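Local atomic coordinates of 3-oxo-tetronate kinase (Cupriavidus necator, PDB entry 5DMH), a protein that catalyses the ATP-dependent phosphorylation of 3-oxo-tetronate to 3-oxo-tetronate 4-phosphate, releasing ADP. Residues 36-41 / 78-83; 57-62 / 74-79; 141-146 / 220-225; 197-202 / 228-233; 238-243 / 258-263. One frame throughout, in Å; residues are numbered along the deposited sequence.

Overall arrangement
All five contacts lie in the sugar-binding N-terminal domain. Contacts 1 and 2, with centres 10 Å apart, line up strands 34-38, 78-82 and 58-62 as parallel neighbours, and they share Ala78 and Leu79. Contacts 3 and 4, with centres 8 Å apart, build the far end of this domain's strands, 199-202 being outermost, and Ala146 bonds through its backbone to Ala229 and Ala231. Contact 5 packs a helix that follows strand 228-231; its Leu242 touches Leu202 and Ala231 of contact 4, and its Ile258 touches Ile145 of contact 3. Contact 1 alone approaches the nucleotide: the side chain of Asp40 is about 5 Å from bound ADP, whereas contacts 2 to 5 lie away from the annotated sites.

Contact 1: residues 36-41 / 78-83; sequences CIADDF and ALVVAL
Cys36 and Val80 sit side by side on strands 34-38 and 78-82, neighbours among the parallel strands of the sugar-binding domain's alpha/beta core. Four backbone hydrogen bonds run along the pair, among them a nearly straight one from Ala38 N to Val81 O (2.9 Å, 177°). Residues alternate between the two faces of the sheet. On one face Cys36 CB meets Val80 CG2 at 4.0 Å; this methyl lies beside its own backbone N because Val80 CG1 takes the place anti to that N (chi1 178°). Ala38 and Ala82 share this face, and Ala44 of helix 41-53 packs on both alanines and on Val80. On the other face are Ile37 and Val81, and here the CG2 branch of Ile37 meets Leu83 CD1 at 3.7 Å, the two side chains running at a slant to each other, with helix 90-106 packed against both. Beyond the strands the chain turns at Asp39 and Asp40. Both carboxylates form salt bridges to Arg86, and Asp40, the N-cap of helix 41-53, also accepts from Gly43 N through OD1. The Asp40 side chain and Gly393, an inferred ATP-binding residue, have their nearest atoms about 3 Å apart. Phe41 closes the contact: Ala82 CB lies over one ring face in a CH-pi contact, 4.2 Å from the centroid, while Leu83 C lies at the ring edge, 3.5 Å from Phe41 CE1.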
# COMPACT_ATOMS: atom_id res chain seq x y z
N CYS A 36 0.45 12.40 -3.51
CA CYS A 36 0.73 11.32 -2.59
C CYS A 36 1.78 10.41 -3.19
O CYS A 36 1.82 10.19 -4.40
CB CYS A 36 -0.53 10.52 -2.31
SG CYS A 36 -1.96 11.53 -1.83
N ILE A 37 2.67 9.95 -2.34
CA ILE A 37 3.71 9.03 -2.71
C ILE A 37 3.54 7.79 -1.85
O ILE A 37 3.68 7.88 -0.63
CB ILE A 37 5.07 9.65 -2.43
CG1 ILE A 37 5.21 10.93 -3.26
CG2 ILE A 37 6.16 8.67 -2.75
CD1 ILE A 37 6.39 11.78 -2.82
N ALA A 38 3.27 6.66 -2.49
CA ALA A 38 3.05 5.40 -1.78
C ALA A 38 4.21 4.41 -1.99
O ALA A 38 4.70 4.23 -3.12
CB ALA A 38 1.73 4.76 -2.21
N ASP A 39 4.65 3.80 -0.90
CA ASP A 39 5.78 2.88 -0.95
C ASP A 39 5.48 1.46 -1.45
O ASP A 39 6.38 0.63 -1.52
CB ASP A 39 6.51 2.84 0.39
CG ASP A 39 5.82 1.98 1.45
OD1 ASP A 39 4.63 1.64 1.35
OD2 ASP A 39 6.54 1.64 2.41
N ASP A 40 4.22 1.17 -1.76
CA ASP A 40 3.87 -0.07 -2.44
C ASP A 40 2.60 0.10 -3.25
O ASP A 40 1.85 1.07 -3.07
CB ASP A 40 3.88 -1.32 -1.51
CG ASP A 40 2.65 -1.47 -0.62
OD1 ASP A 40 1.75 -0.61 -0.50
OD2 ASP A 40 2.67 -2.53 0.06
N PHE A 41 2.38 -0.83 -4.18
CA PHE A 41 1.31 -0.64 -5.15
C PHE A 41 -0.07 -0.93 -4.53
O PHE A 41 -1.07 -0.29 -4.91
CB PHE A 41 1.52 -1.54 -6.37
CG PHE A 41 2.56 -1.08 -7.34
CD1 PHE A 41 3.68 -0.34 -6.94
CD2 PHE A 41 2.44 -1.41 -8.67
CE1 PHE A 41 4.61 0.05 -7.82
CE2 PHE A 41 3.38 -1.03 -9.58
CZ PHE A 41 4.47 -0.30 -9.17
N ALA A 78 -6.66 14.63 -6.66
CA ALA A 78 -5.54 14.01 -5.97
C ALA A 78 -4.82 13.10 -6.91
O ALA A 78 -5.44 12.49 -7.77
CB ALA A 78 -6.03 13.19 -4.75
N LEU A 79 -3.50 13.01 -6.73
CA LEU A 79 -2.66 12.13 -7.54
C LEU A 79 -1.91 11.23 -6.59
O LEU A 79 -1.36 11.72 -5.59
CB LEU A 79 -1.66 12.98 -8.33
CG LEU A 79 -2.24 13.95 -9.37
CD1 LEU A 79 -1.14 14.85 -9.90
CD2 LEU A 79 -2.86 13.18 -10.49
N VAL A 80 -1.90 9.93 -6.87
CA VAL A 80 -1.18 8.96 -6.05
C VAL A 80 -0.13 8.25 -6.90
O VAL A 80 -0.46 7.48 -7.80
CB VAL A 80 -2.11 7.87 -5.44
CG1 VAL A 80 -1.28 6.86 -4.63
CG2 VAL A 80 -3.18 8.51 -4.53
N VAL A 81 1.13 8.52 -6.60
CA VAL A 81 2.24 7.86 -7.27
C VAL A 81 2.63 6.56 -6.56
O VAL A 81 3.08 6.57 -5.41
CB VAL A 81 3.47 8.81 -7.38
CG1 VAL A 81 4.65 8.09 -8.05
CG2 VAL A 81 3.11 10.09 -8.12
N ALA A 82 2.46 5.44 -7.25
CA ALA A 82 2.85 4.14 -6.75
C ALA A 82 4.33 3.84 -7.01
O ALA A 82 4.78 3.83 -8.17
CB ALA A 82 1.97 3.08 -7.40
N LEU A 83 5.08 3.62 -5.95
CA LEU A 83 6.46 3.18 -6.01
C LEU A 83 6.59 1.76 -5.44
O LEU A 83 5.77 1.35 -4.62
CB LEU A 83 7.38 4.09 -5.21
CG LEU A 83 7.37 5.58 -5.55
CD1 LEU A 83 8.35 6.36 -4.66
CD2 LEU A 83 7.65 5.81 -7.05

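Contact 2: residues 57-62 / 74-79; sequences RTVQTI and GEADAL
Arg57 and Asp77 meet where strands 58-62 and 78-82 begin to run parallel. From CB outward, the Asp77 side chain bends around the backbone of Arg57. Its CB lies 3.5 Å from Arg57 O, and CG, placed beside its own backbone N (chi1 -55°), carries the carboxylate toward the start of the neighbouring segment. OD2 then accepts a hydrogen bond from Arg57 N at 2.8 Å, met on the anti side and 22° out of the carboxylate plane; the same oxygen touches Arg57 CB. OD1 turns to a different partner, forming a salt bridge with Arg275. The extended Arg57 chain carries its guanidinium away, and the backbone N of Arg57 meets the carboxylate. Arg57 O in turn is held by two donors, Asp77 N and Ala78 N, the latter at 2.9 Å. Further along, Val59 N bonds to Ala78 O, and Val59 CG2 meets Ala76 CB at 4.1 Å. Thr58 OG1 rests 3.6 Å from Ala78 CB while hydrogen-bonded to Met56 O. Thr58 faces Ala48 and Leu51 of helix 41-53, whereas Leu79, on the other face of the strands, packs against Trp103 and Leu104 of helix 90-106.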
# COMPACT_ATOMS: atom_id res chain seq x y z
N ARG A 57 -11.57 13.25 -6.62
CA ARG A 57 -11.27 12.51 -7.83
C ARG A 57 -9.77 12.21 -7.80
O ARG A 57 -8.96 13.10 -7.58
CB ARG A 57 -11.63 13.31 -9.07
CG ARG A 57 -13.12 13.46 -9.25
CD ARG A 57 -13.48 14.33 -10.41
NE ARG A 57 -14.93 14.34 -10.58
CZ ARG A 57 -15.59 15.16 -11.39
NH1 ARG A 57 -14.93 16.05 -12.12
NH2 ARG A 57 -16.91 15.08 -11.47
N THR A 58 -9.42 10.94 -7.97
CA THR A 58 -8.05 10.51 -7.79
C THR A 58 -7.57 9.69 -8.96
O THR A 58 -8.30 8.86 -9.47
CB THR A 58 -7.90 9.69 -6.51
OG1 THR A 58 -8.28 10.49 -5.39
CG2 THR A 58 -6.46 9.21 -6.30
N VAL A 59 -6.34 9.95 -9.40
CA VAL A 59 -5.67 9.10 -10.38
C VAL A 59 -4.40 8.50 -9.77
O VAL A 59 -3.62 9.19 -9.12
CB VAL A 59 -5.32 9.88 -11.67
CG1 VAL A 59 -4.36 9.07 -12.55
CG2 VAL A 59 -6.60 10.24 -12.44
N GLN A 60 -4.24 7.19 -9.94
CA GLN A 60 -3.04 6.51 -9.49
C GLN A 60 -2.12 6.29 -10.69
O GLN A 60 -2.56 5.76 -11.71
CB GLN A 60 -3.37 5.16 -8.85
CG GLN A 60 -2.14 4.32 -8.59
CD GLN A 60 -2.43 3.15 -7.70
OE1 GLN A 60 -3.38 3.18 -6.91
NE2 GLN A 60 -1.62 2.11 -7.80
N THR A 61 -0.87 6.71 -10.57
CA THR A 61 0.11 6.49 -11.61
C THR A 61 1.09 5.44 -11.15
O THR A 61 1.36 5.31 -9.96
CB THR A 61 0.89 7.78 -11.98
OG1 THR A 61 1.67 8.21 -10.86
CG2 THR A 61 -0.05 8.89 -12.42
N ILE A 62 1.61 4.67 -12.09
CA ILE A 62 2.61 3.68 -11.78
C ILE A 62 3.93 4.37 -12.06
O ILE A 62 4.27 4.60 -13.21
CB ILE A 62 2.44 2.40 -12.65
CG1 ILE A 62 1.05 1.82 -12.46
CG2 ILE A 62 3.47 1.37 -12.27
CD1 ILE A 62 0.67 1.56 -10.99
N GLY A 74 -4.70 16.18 -15.36
CA GLY A 74 -4.73 17.53 -14.83
C GLY A 74 -6.11 17.88 -14.30
O GLY A 74 -6.32 18.99 -13.81
N GLU A 75 -7.05 16.94 -14.43
CA GLU A 75 -8.42 17.11 -13.95
C GLU A 75 -8.66 16.43 -12.59
O GLU A 75 -9.73 16.55 -12.00
CB GLU A 75 -9.40 16.55 -14.99
CG GLU A 75 -9.16 17.07 -16.41
CD GLU A 75 -9.23 18.57 -16.49
OE1 GLU A 75 -10.27 19.13 -16.08
OE2 GLU A 75 -8.26 19.20 -16.97
N ALA A 76 -7.67 15.70 -12.11
CA ALA A 76 -7.77 15.03 -10.81
C ALA A 76 -7.69 16.04 -9.66
O ALA A 76 -7.09 17.10 -9.79
CB ALA A 76 -6.68 13.99 -10.67
N ASP A 77 -8.33 15.70 -8.54
CA ASP A 77 -8.14 16.46 -7.29
C ASP A 77 -6.92 15.93 -6.54
O ASP A 77 -6.23 16.69 -5.84
CB ASP A 77 -9.37 16.35 -6.40
CG ASP A 77 -10.64 16.78 -7.10
OD1 ASP A 77 -10.65 17.86 -7.72
OD2 ASP A 77 -11.65 16.04 -7.00
N ALA A 78 -6.66 14.63 -6.66
CA ALA A 78 -5.54 14.01 -5.97
C ALA A 78 -4.82 13.10 -6.91
O ALA A 78 -5.44 12.49 -7.77
CB ALA A 78 -6.03 13.19 -4.75
N LEU A 79 -3.50 13.01 -6.73
CA LEU A 79 -2.66 12.13 -7.54
C LEU A 79 -1.91 11.23 -6.59
O LEU A 79 -1.36 11.72 -5.59
CB LEU A 79 -1.66 12.98 -8.33
CG LEU A 79 -2.24 13.95 -9.37
CD1 LEU A 79 -1.14 14.85 -9.90
CD2 LEU A 79 -2.86 13.18 -10.49

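Contact 3: residues 141-146 / 220-225; sequences SDFTIA and ALRSDG
The end of helix 211-223 packs against the loop leading into strand 144-147, at the periphery of the sugar-binding domain, through Arg222 and Leu221 against Asp142 and Phe143. The helix finishes in a Schellman motif in which Gly225, with positive phi (97°), donates its N to Arg222 O. Phe143 sets its CB toward the helix, with CG anti to its backbone N (chi1 -180°). Its CB and the root of the ring lie along the aliphatic part of Arg222, CB to CG being 3.6 Å, and the ring and guanidinium planes are inclined at 44°. Farther out on the ring, CE1 approaches Leu221 CB at 4.3 Å. A bend at chi3 of Arg222 swings its guanidinium back over the loop to Asp142. The two side chains cross at about a right angle and make a salt bridge from OD1 to NH2, although the modelled position of OD1 is uncertain. One water accepts from both Asp142 N (2.9 Å) and Arg222 NH2 (3.2 Å), tying the loop backbone to the arginine. Arg222 is thus held by its methylenes on the phenylalanine and by the water bridge; if the modelled carboxylate is right, its negative charge may also stabilise the guanidinium.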
# COMPACT_ATOMS: atom_id res chain seq x y z
N SER A 141 10.21 21.94 5.44
CA SER A 141 9.28 21.85 6.56
C SER A 141 9.99 21.18 7.73
O SER A 141 10.76 20.24 7.53
CB SER A 141 8.05 21.05 6.17
OG SER A 141 7.10 21.05 7.22
N ASP A 142 9.69 21.62 8.95
CA ASP A 142 10.38 21.11 10.12
C ASP A 142 9.61 20.09 10.92
O ASP A 142 10.07 19.66 11.99
CB ASP A 142 10.83 22.28 11.03
CG ASP A 142 9.66 23.01 11.70
OD1 ASP A 142 8.51 22.55 11.61
OD2 ASP A 142 9.92 24.06 12.33
N PHE A 143 8.47 19.64 10.40
CA PHE A 143 7.63 18.70 11.16
C PHE A 143 6.61 17.94 10.33
O PHE A 143 5.94 18.51 9.48
CB PHE A 143 6.86 19.46 12.23
CG PHE A 143 5.97 18.59 13.08
CD1 PHE A 143 6.46 17.99 14.21
CD2 PHE A 143 4.63 18.39 12.74
CE1 PHE A 143 5.64 17.21 15.00
CE2 PHE A 143 3.80 17.62 13.53
CZ PHE A 143 4.32 17.02 14.66
N THR A 144 6.44 16.66 10.64
CA THR A 144 5.27 15.93 10.14
C THR A 144 4.83 14.93 11.17
O THR A 144 5.53 14.72 12.16
CB THR A 144 5.53 15.22 8.81
OG1 THR A 144 4.29 14.78 8.28
CG2 THR A 144 6.46 14.06 8.98
N ILE A 145 3.66 14.36 10.96
CA ILE A 145 3.20 13.25 11.78
C ILE A 145 3.41 11.95 11.03
O ILE A 145 3.55 11.92 9.78
CB ILE A 145 1.71 13.34 12.17
CG1 ILE A 145 0.81 13.40 10.93
CG2 ILE A 145 1.47 14.55 13.11
CD1 ILE A 145 -0.63 13.17 11.24
N ALA A 146 3.41 10.87 11.80
CA ALA A 146 3.53 9.52 11.29
C ALA A 146 2.41 8.71 11.95
O ALA A 146 2.46 8.42 13.15
CB ALA A 146 4.89 8.95 11.65
N ALA A 220 3.53 22.91 20.06
CA ALA A 220 4.43 22.69 21.19
C ALA A 220 5.52 21.66 20.88
O ALA A 220 6.68 21.83 21.26
CB ALA A 220 3.66 22.30 22.42
N LEU A 221 5.16 20.60 20.18
CA LEU A 221 6.14 19.58 19.81
C LEU A 221 7.21 20.16 18.92
O LEU A 221 8.40 19.90 19.11
CB LEU A 221 5.45 18.41 19.11
CG LEU A 221 4.60 17.51 20.00
CD1 LEU A 221 3.73 16.62 19.18
CD2 LEU A 221 5.48 16.71 20.96
N ARG A 222 6.80 20.97 17.95
CA ARG A 222 7.75 21.64 17.04
C ARG A 222 8.72 22.52 17.82
O ARG A 222 9.93 22.51 17.57
CB ARG A 222 7.00 22.49 16.01
CG ARG A 222 6.22 21.71 14.97
CD ARG A 222 5.17 22.62 14.31
NE ARG A 222 5.28 22.69 12.85
CZ ARG A 222 6.07 23.50 12.19
NH1 ARG A 222 6.85 24.36 12.85
NH2 ARG A 222 6.10 23.46 10.86
N SER A 223 8.19 23.30 18.75
CA SER A 223 9.00 24.17 19.59
C SER A 223 9.98 23.34 20.43
O SER A 223 11.11 23.76 20.69
CB SER A 223 8.07 25.03 20.48
OG SER A 223 8.77 25.68 21.51
N ASP A 224 9.56 22.14 20.82
CA ASP A 224 10.40 21.22 21.59
C ASP A 224 11.52 20.60 20.74
O ASP A 224 12.41 19.95 21.27
CB ASP A 224 9.56 20.07 22.14
CG ASP A 224 8.61 20.49 23.26
OD1 ASP A 224 8.75 21.59 23.81
OD2 ASP A 224 7.71 19.66 23.59
N GLY A 225 11.46 20.78 19.42
CA GLY A 225 12.49 20.23 18.54
C GLY A 225 12.15 18.89 17.91
O GLY A 225 13.00 18.24 17.27
O HOH W 1 8.55 24.31 8.95

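Contact 4: residues 197-202 / 228-233; sequences NKVGLL and MAIADA
Leu201 reaches across to Ile230 and Asp232 from the outermost strand at this end of the row. A trans chi1 (178°) sends CG away from the backbone N, and the CD1 branch leans over the neighbouring strand, 4.2 Å from Ile230 CB and 3.6 Å from Asp232 OD1. The Leu201 and Asp232 side chains slant past one another; the carboxylate itself is held elsewhere, by Tyr204 N and Arg159 N at OD2 and by Gly160 N at OD1. Val199 lies on the same face as Leu201, its CG1 coming within 4.4 Å of Ile230 CG1, and Ile230 and selenomethionine Met228 also pack against Leu191 of helix 187-193. Strands 199-202 and 228-231 are parallel neighbours in the alpha/beta core, their directions 38° apart, the chain between them including helices 204-207 and 211-223. Leu202 points to the opposite face, where its CB lies 4.3 Å from Ala229 CB and its CD2 4.2 Å from Ala231 CB, with Leu221 and Leu242 of two helices packed on it. Between the side chains run the backbone bonds: the one from Met228 N to Lys198 O is weak, whereas Leu202 N to Ile230 O is 2.8 Å at 171°. Gly200 O accepts from Ile230 N at 3.0 Å.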
# COMPACT_ATOMS: atom_id res chain seq x y z
N ASN A 197 16.95 12.65 12.87
CA ASN A 197 16.44 13.75 13.66
C ASN A 197 15.41 13.28 14.71
O ASN A 197 14.94 12.13 14.70
CB ASN A 197 15.82 14.79 12.73
CG ASN A 197 16.88 15.51 11.88
OD1 ASN A 197 17.98 15.73 12.33
ND2 ASN A 197 16.53 15.84 10.65
N LYS A 198 15.04 14.19 15.62
CA LYS A 198 14.26 13.80 16.77
C LYS A 198 12.82 13.33 16.47
O LYS A 198 12.02 14.04 15.85
CB LYS A 198 14.24 14.96 17.79
CG LYS A 198 13.36 14.73 18.99
CD LYS A 198 13.87 13.66 19.92
CE LYS A 198 13.02 13.59 21.18
NZ LYS A 198 13.50 12.59 22.17
N VAL A 199 12.49 12.12 16.94
CA VAL A 199 11.13 11.57 16.82
C VAL A 199 10.40 11.69 18.14
O VAL A 199 10.97 11.40 19.17
CB VAL A 199 11.16 10.06 16.42
CG1 VAL A 199 9.77 9.48 16.45
CG2 VAL A 199 11.76 9.91 15.05
N GLY A 200 9.17 12.18 18.12
CA GLY A 200 8.40 12.33 19.34
C GLY A 200 7.02 11.68 19.21
O GLY A 200 6.79 10.79 18.37
N LEU A 201 6.10 12.13 20.06
CA LEU A 201 4.78 11.55 20.17
C LEU A 201 3.72 12.62 20.33
O LEU A 201 3.81 13.48 21.20
CB LEU A 201 4.70 10.62 21.37
CG LEU A 201 3.34 9.95 21.67
CD1 LEU A 201 2.90 9.00 20.57
CD2 LEU A 201 3.41 9.20 23.01
N LEU A 202 2.70 12.54 19.48
CA LEU A 202 1.48 13.31 19.64
C LEU A 202 0.47 12.37 20.30
O LEU A 202 -0.14 11.55 19.64
CB LEU A 202 1.02 13.82 18.27
CG LEU A 202 -0.30 14.53 18.13
CD1 LEU A 202 -0.34 15.74 19.06
CD2 LEU A 202 -0.54 14.98 16.69
N MSE A 228 9.52 14.76 13.75
CA MSE A 228 8.48 13.84 13.33
C MSE A 228 7.84 13.22 14.57
O MSE A 228 8.54 12.74 15.46
CB MSE A 228 9.05 12.75 12.42
CG MSE A 228 8.06 11.74 11.97
SE MSE A 228 8.66 11.00 10.20
CE MSE A 228 10.52 11.05 10.46
N ALA A 229 6.52 13.23 14.63
CA ALA A 229 5.81 12.65 15.77
C ALA A 229 4.91 11.51 15.34
O ALA A 229 4.09 11.67 14.43
CB ALA A 229 4.95 13.71 16.46
N ILE A 230 5.08 10.38 16.00
CA ILE A 230 4.09 9.31 15.93
C ILE A 230 2.79 9.92 16.45
O ILE A 230 2.81 10.59 17.46
CB ILE A 230 4.49 8.13 16.82
CG1 ILE A 230 5.80 7.49 16.35
CG2 ILE A 230 3.37 7.10 16.87
CD1 ILE A 230 5.77 6.96 14.94
N ALA A 231 1.68 9.76 15.74
CA ALA A 231 0.39 10.26 16.23
C ALA A 231 -0.52 9.12 16.67
O ALA A 231 -0.84 8.23 15.87
CB ALA A 231 -0.31 11.09 15.18
N ASP A 232 -0.95 9.18 17.93
CA ASP A 232 -1.93 8.23 18.45
C ASP A 232 -3.29 8.40 17.74
O ASP A 232 -3.70 9.50 17.35
CB ASP A 232 -2.13 8.38 19.98
CG ASP A 232 -0.99 7.81 20.82
OD1 ASP A 232 -0.10 7.09 20.28
OD2 ASP A 232 -1.00 8.09 22.06
N ALA A 233 -4.02 7.30 17.61
CA ALA A 233 -5.36 7.35 17.07
C ALA A 233 -6.05 6.06 17.48
O ALA A 233 -5.59 4.97 17.11
CB ALA A 233 -5.36 7.49 15.56

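Contact 5: residues 238-243 / 258-263; sequences DLFTLG and IALGLP
Apolar packing carries most of the contact between Leu239, Phe240 and Leu242 of helix 236-245 and the turn at 258-262. Leu239 lies between two partners: its CD1 meets Leu260 CD1 at 3.8 Å, the side chains slanting past each other, and its CD2 faces the backbone of Ile258. The CD1 end of Ile258, carried by a CG1 anti to the backbone N (chi1 -165°), fits against Leu242 CB at 3.7 Å, crossing that leucine at about a right angle. Near the end of the segment Leu262 CD2 approaches Gly243. A CH-pi contact adds to this on the more exposed side. There Leu260 CB stands over one face of the Phe240 ring, 4.2 Å from its centroid and displaced toward the rim, while Phe240 CD1 touches Gly261 CA at 3.7 Å. The backbones come close at the two glycines, Gly243 and Gly261, which have no side chains to hold them apart. No direct hydrogen bond joins the segments; a water takes that part, donating to Leu239 O (2.8 Å) and Ile258 O and accepting from Gly261 N (2.8 Å). On the helix side, Gly243 O accepts a hydrogen bond from Asn265 ND2 of helix 262-268. Ile258 and Leu242 both reach Cys147 of strand 144-147, and the type I turn from Ala259 to Leu262 leads into helix 262-268, a helix-and-turn layer packed on the strands of an alpha/beta core.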
# COMPACT_ATOMS: atom_id res chain seq x y z
N ASP A 238 -10.48 10.08 15.88
CA ASP A 238 -9.15 10.62 16.09
C ASP A 238 -8.49 10.91 14.75
O ASP A 238 -7.81 11.91 14.60
CB ASP A 238 -8.25 9.67 16.91
CG ASP A 238 -8.55 9.71 18.38
OD1 ASP A 238 -9.36 10.56 18.86
OD2 ASP A 238 -7.94 8.88 19.09
N LEU A 239 -8.72 10.06 13.74
CA LEU A 239 -8.12 10.28 12.43
C LEU A 239 -8.64 11.57 11.78
O LEU A 239 -7.87 12.33 11.16
CB LEU A 239 -8.34 9.05 11.54
CG LEU A 239 -7.49 7.82 11.88
CD1 LEU A 239 -7.94 6.64 11.06
CD2 LEU A 239 -6.01 8.09 11.68
N PHE A 240 -9.94 11.84 11.93
CA PHE A 240 -10.49 13.06 11.38
C PHE A 240 -9.94 14.27 12.13
O PHE A 240 -9.66 15.31 11.53
CB PHE A 240 -12.02 13.07 11.40
CG PHE A 240 -12.64 12.25 10.29
CD1 PHE A 240 -12.81 12.79 9.02
CD2 PHE A 240 -13.07 10.96 10.53
CE1 PHE A 240 -13.39 12.04 8.01
CE2 PHE A 240 -13.65 10.21 9.51
CZ PHE A 240 -13.81 10.76 8.26
N THR A 241 -9.79 14.13 13.44
CA THR A 241 -9.20 15.20 14.26
C THR A 241 -7.76 15.53 13.80
O THR A 241 -7.39 16.70 13.67
CB THR A 241 -9.18 14.80 15.75
OG1 THR A 241 -10.53 14.71 16.21
CG2 THR A 241 -8.40 15.82 16.60
N LEU A 242 -6.97 14.50 13.56
CA LEU A 242 -5.59 14.68 13.12
C LEU A 242 -5.54 15.36 11.74
O LEU A 242 -4.78 16.30 11.53
CB LEU A 242 -4.87 13.32 13.11
CG LEU A 242 -4.47 12.74 14.48
CD1 LEU A 242 -4.17 11.25 14.37
CD2 LEU A 242 -3.28 13.49 15.05
N GLY A 243 -6.37 14.88 10.81
CA GLY A 243 -6.46 15.48 9.49
C GLY A 243 -6.75 16.98 9.53
O GLY A 243 -6.08 17.79 8.89
N ILE A 258 -5.04 8.10 7.77
CA ILE A 258 -4.71 9.49 8.06
C ILE A 258 -5.23 10.44 6.97
O ILE A 258 -5.31 11.66 7.17
CB ILE A 258 -3.21 9.68 8.31
CG1 ILE A 258 -2.93 11.04 8.96
CG2 ILE A 258 -2.40 9.60 7.02
CD1 ILE A 258 -3.68 11.26 10.29
N ALA A 259 -5.57 9.89 5.81
CA ALA A 259 -6.11 10.69 4.69
C ALA A 259 -7.60 10.94 4.80
O ALA A 259 -8.15 11.78 4.05
CB ALA A 259 -5.81 10.04 3.36
N LEU A 260 -8.28 10.22 5.69
CA LEU A 260 -9.73 10.29 5.80
C LEU A 260 -10.28 11.72 5.77
O LEU A 260 -11.27 12.02 5.09
CB LEU A 260 -10.19 9.60 7.10
CG LEU A 260 -10.22 8.08 7.02
CD1 LEU A 260 -10.51 7.51 8.40
CD2 LEU A 260 -11.28 7.60 6.05
N GLY A 261 -9.65 12.60 6.56
CA GLY A 261 -10.14 13.94 6.74
C GLY A 261 -9.55 15.00 5.82
O GLY A 261 -9.87 16.18 5.97
N LEU A 262 -8.67 14.61 4.90
CA LEU A 262 -7.98 15.62 4.09
C LEU A 262 -8.91 16.27 3.07
O LEU A 262 -8.87 17.48 2.86
CB LEU A 262 -6.71 15.04 3.47
CG LEU A 262 -5.71 14.51 4.51
CD1 LEU A 262 -4.48 13.94 3.85
CD2 LEU A 262 -5.35 15.57 5.54
N PRO A 263 -9.77 15.48 2.42
CA PRO A 263 -10.71 16.13 1.50
C PRO A 263 -11.58 17.18 2.16
O PRO A 263 -11.84 18.24 1.60
CB PRO A 263 -11.57 14.96 1.00
CG PRO A 263 -10.65 13.80 1.07
CD PRO A 263 -9.86 14.01 2.34
O HOH W 2 -7.50 12.60 8.43